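Local coordinates for protein CrRbcX-IIa (Chlamydomonas reinhardtii, PDB 5BS1) that probably acts as a homodimeric chaperone in the assembly of Rubisco, at residues L24-A29 with E88-Y93. Sequence-based numbering, arbitrary orientation.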
ATOM      1  N   LEU A  24       5.678   3.337  -3.728  1.00  9.60           N
ATOM      2  CA  LEU A  24       6.089   3.959  -2.462  1.00  9.31           C
ATOM      3  C   LEU A  24       7.616   4.047  -2.345  1.00  9.00           C
ATOM      4  O   LEU A  24       8.173   5.080  -1.961  1.00  9.63           O
ATOM      5  CB  LEU A  24       5.498   3.194  -1.279  1.00  9.69           C
ATOM      6  CG  LEU A  24       5.924   3.678   0.107  1.00  9.87           C
ATOM      7  CD1 LEU A  24       5.458   5.098   0.369  1.00 10.33           C
ATOM      8  CD2 LEU A  24       5.463   2.743   1.211  1.00  9.46           C
ATOM      9  N   PHE A  25       8.318   2.976  -2.684  1.00  8.57           N
ATOM     10  CA  PHE A  25       9.763   2.921  -2.573  1.00  8.18           C
ATOM     11  C   PHE A  25      10.426   3.898  -3.527  1.00  8.36           C
ATOM     12  O   PHE A  25      11.439   4.511  -3.196  1.00  8.04           O
ATOM     13  CB  PHE A  25      10.288   1.497  -2.765  1.00  8.43           C
ATOM     14  CG  PHE A  25       9.749   0.469  -1.769  1.00  9.11           C
ATOM     15  CD1 PHE A  25       9.184   0.824  -0.541  1.00  9.34           C
ATOM     16  CD2 PHE A  25       9.885  -0.867  -2.061  1.00  9.57           C
ATOM     17  CE1 PHE A  25       8.715  -0.150   0.345  1.00 10.43           C
ATOM     18  CE2 PHE A  25       9.407  -1.833  -1.190  1.00 10.31           C
ATOM     19  CZ  PHE A  25       8.846  -1.475   0.023  1.00  9.91           C
ATOM     20  N   THR A  26       9.846   4.061  -4.711  1.00  7.88           N
ATOM     21  CA  THR A  26      10.351   5.029  -5.653  1.00  7.95           C
ATOM     22  C   THR A  26      10.232   6.428  -5.092  1.00  8.33           C
ATOM     23  O   THR A  26      11.157   7.232  -5.206  1.00  8.42           O
ATOM     24  CB  THR A  26       9.616   4.910  -7.014  1.00  7.64           C
ATOM     25  OG1 THR A  26       9.786   3.563  -7.514  1.00  7.78           O
ATOM     26  CG2 THR A  26      10.169   5.899  -8.029  1.00  7.75           C
ATOM     27  N   PHE A  27       9.084   6.734  -4.482  1.00  9.60           N
ATOM     28  CA  PHE A  27       8.832   8.039  -3.848  1.00 11.31           C
ATOM     29  C   PHE A  27       9.763   8.270  -2.667  1.00 10.50           C
ATOM     30  O   PHE A  27      10.331   9.361  -2.511  1.00  9.47           O
ATOM     31  CB  PHE A  27       7.368   8.092  -3.402  1.00 13.78           C
ATOM     32  CG  PHE A  27       7.002   9.344  -2.670  1.00 16.49           C
ATOM     33  CD1 PHE A  27       6.650  10.477  -3.369  1.00 19.19           C
ATOM     34  CD2 PHE A  27       7.034   9.389  -1.283  1.00 17.97           C
ATOM     35  CE1 PHE A  27       6.310  11.638  -2.680  1.00 20.47           C
ATOM     36  CE2 PHE A  27       6.696  10.536  -0.597  1.00 18.86           C
ATOM     37  CZ  PHE A  27       6.334  11.654  -1.300  1.00 19.34           C
ATOM     38  N   VAL A  28       9.937   7.246  -1.843  1.00  9.91           N
ATOM     39  CA  VAL A  28      10.879   7.320  -0.724  1.00 10.10           C
ATOM     40  C   VAL A  28      12.281   7.649  -1.235  1.00  9.68           C
ATOM     41  O   VAL A  28      12.967   8.528  -0.675  1.00 10.11           O
ATOM     42  CB  VAL A  28      10.891   6.025   0.117  1.00 10.96           C
ATOM     43  CG1 VAL A  28      12.095   5.988   1.058  1.00 11.15           C
ATOM     44  CG2 VAL A  28       9.604   5.931   0.906  1.00 12.13           C
ATOM     45  N   ALA A  29      12.715   6.931  -2.259  1.00 10.09           N
ATOM     46  CA  ALA A  29      14.031   7.148  -2.862  1.00  9.65           C
ATOM     47  C   ALA A  29      14.174   8.597  -3.326  1.00  9.45           C
ATOM     48  O   ALA A  29      15.228   9.217  -3.143  1.00  9.35           O
ATOM     49  CB  ALA A  29      14.297   6.193  -4.025  1.00 10.31           C
ATOM     50  N   GLU A  88      19.278   3.072  -7.644  1.00  9.73           N
ATOM     51  CA  GLU A  88      20.130   2.484  -6.623  1.00 10.99           C
ATOM     52  C   GLU A  88      19.431   2.577  -5.258  1.00  9.49           C
ATOM     53  O   GLU A  88      19.417   1.621  -4.484  1.00  8.92           O
ATOM     54  CB  GLU A  88      21.492   3.220  -6.617  1.00 13.83           C
ATOM     55  CG  GLU A  88      22.452   2.931  -5.472  1.00 17.90           C
ATOM     56  CD  GLU A  88      23.802   3.660  -5.638  1.00 21.94           C
ATOM     57  OE1 GLU A  88      23.842   4.865  -6.012  1.00 23.16           O
ATOM     58  OE2 GLU A  88      24.850   3.022  -5.413  1.00 28.46           O
ATOM     59  N   VAL A  89      18.933   3.769  -4.948  1.00  9.31           N
ATOM     60  CA  VAL A  89      18.349   4.029  -3.632  1.00  8.77           C
ATOM     61  C   VAL A  89      17.069   3.198  -3.439  1.00  8.76           C
ATOM     62  O   VAL A  89      16.853   2.620  -2.369  1.00  8.30           O
ATOM     63  CB  VAL A  89      18.144   5.539  -3.399  1.00  9.61           C
ATOM     64  CG1 VAL A  89      17.360   5.812  -2.126  1.00  9.71           C
ATOM     65  CG2 VAL A  89      19.493   6.243  -3.327  1.00  9.81           C
ATOM     66  N   ARG A  90      16.207   3.143  -4.438  1.00  8.74           N
ATOM     67  CA  ARG A  90      14.957   2.398  -4.273  1.00  8.36           C
ATOM     68  C   ARG A  90      15.209   0.892  -4.156  1.00  8.76           C
ATOM     69  O   ARG A  90      14.470   0.199  -3.465  1.00  9.54           O
ATOM     70  CB  ARG A  90      13.920   2.717  -5.352  1.00  8.19           C
ATOM     71  CG  ARG A  90      14.164   2.059  -6.702  1.00  8.52           C
ATOM     72  CD  ARG A  90      13.100   2.459  -7.698  1.00  8.98           C
ATOM     73  NE  ARG A  90      13.295   1.823  -8.987  1.00  8.53           N
ATOM     74  CZ  ARG A  90      12.390   1.794  -9.971  1.00  9.08           C
ATOM     75  NH1 ARG A  90      11.217   2.374  -9.831  1.00 10.04           N
ATOM     76  NH2 ARG A  90      12.678   1.202 -11.130  1.00  9.71           N
ATOM     77  N   GLU A  91      16.282   0.398  -4.780  1.00  8.10           N
ATOM     78  CA  GLU A  91      16.666  -1.001  -4.669  1.00  8.69           C
ATOM     79  C   GLU A  91      17.293  -1.266  -3.290  1.00  8.43           C
ATOM     80  O   GLU A  91      16.946  -2.270  -2.627  1.00  9.13           O
ATOM     81  CB  GLU A  91      17.628  -1.377  -5.808  1.00 10.08           C
ATOM     82  CG  GLU A  91      17.995  -2.854  -5.810  1.00 11.74           C
ATOM     83  CD  GLU A  91      18.620  -3.346  -7.121  1.00 14.97           C
ATOM     84  OE1 GLU A  91      18.486  -2.723  -8.205  1.00 18.55           O
ATOM     85  OE2 GLU A  91      19.235  -4.441  -7.082  1.00 17.88           O
ATOM     86  N   ALA A  92      18.158  -0.370  -2.837  1.00  8.66           N
ATOM     87  CA  ALA A  92      18.737  -0.494  -1.513  1.00  8.29           C
ATOM     88  C   ALA A  92      17.659  -0.478  -0.436  1.00  7.99           C
ATOM     89  O   ALA A  92      17.747  -1.201   0.550  1.00  7.61           O
ATOM     90  CB  ALA A  92      19.754   0.601  -1.253  1.00  8.40           C
ATOM     91  N   TYR A  93      16.603   0.282  -0.678  1.00  7.87           N
ATOM     92  CA  TYR A  93      15.537   0.478   0.307  1.00  7.92           C
ATOM     93  C   TYR A  93      14.788  -0.826   0.569  1.00  8.13           C
ATOM     94  O   TYR A  93      14.247  -1.009   1.648  1.00  8.54           O
ATOM     95  CB  TYR A  93      14.570   1.614  -0.085  1.00  8.18           C
ATOM     96  CG  TYR A  93      13.634   1.970   1.010  1.00  8.51           C
ATOM     97  CD1 TYR A  93      12.273   1.720   0.904  1.00  8.52           C
ATOM     98  CD2 TYR A  93      14.112   2.516   2.186  1.00  9.09           C
ATOM     99  CE1 TYR A  93      11.398   2.058   1.910  1.00  9.04           C
ATOM    100  CE2 TYR A  93      13.253   2.820   3.227  1.00  9.21           C
ATOM    101  CZ  TYR A  93      11.907   2.576   3.090  1.00  9.79           C
ATOM    102  OH  TYR A  93      11.060   2.846   4.157  1.00 10.84           O
TER
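Ala29 and Arg90 bring helices 13-38 and 80-96 of the all-helical RbcX chain together, their CA atoms 5.0 Å apart, where segments 24-29 and 88-93 cross at 121° with an axial separation of 8.3 Å, next to the second subunit. Such proximity rests on a small side chain: the methyl CB of Ala29 lies 3.6 Å from CG1 of Val89 and also touches CB of Arg90, which in turn packs on the carbonyl O of Phe25. Tyr93 reaches across the partner helix and is held by two apolar contacts. Its edge is turned to Phe25 in an offset edge-to-face pair, with centroids 5.3 Å apart and planes at 73°; CD1 and CE1 of Tyr93 come nearest CD1 of Phe25. Over one face of the tyrosine ring sits CG1 of Val28, 3.9 Å from the centroid and nearly on the ring normal, a CH-pi contact. The valine reaches that face because CG1 stands anti to its backbone N. Pro13 of the second subunit packs on both Val28 and Tyr93. On the far side of the crossing, Arg90 runs extended from CG to NE alongside Thr26, and its NH1 donates to Thr26 OG1 at 3.0 Å with an N-H...O angle of 156°. The oxygen lies close to the guanidinium plane, so the group is met at its edge. NH2 makes a salt bridge to Asp69 OD1 and a hydrogen bond to OD1 of Asn114 of the second subunit, while the single hydroxyl proton of Thr26 must be shared or alternate between the carbonyl oxygens of Arg22 and Gly67. A leucine in place of Arg90 would probably leave Thr26 OG1 without its donor across the helices, Asp69 without its cationic mate and Asn114 of the second subunit without this donor. The chemistry is thus divided: aromatic and aliphatic packing of Phe25, Val28 and Tyr93 occupies one side, while on the other a buried guanidinium links both helices to the dimer interface.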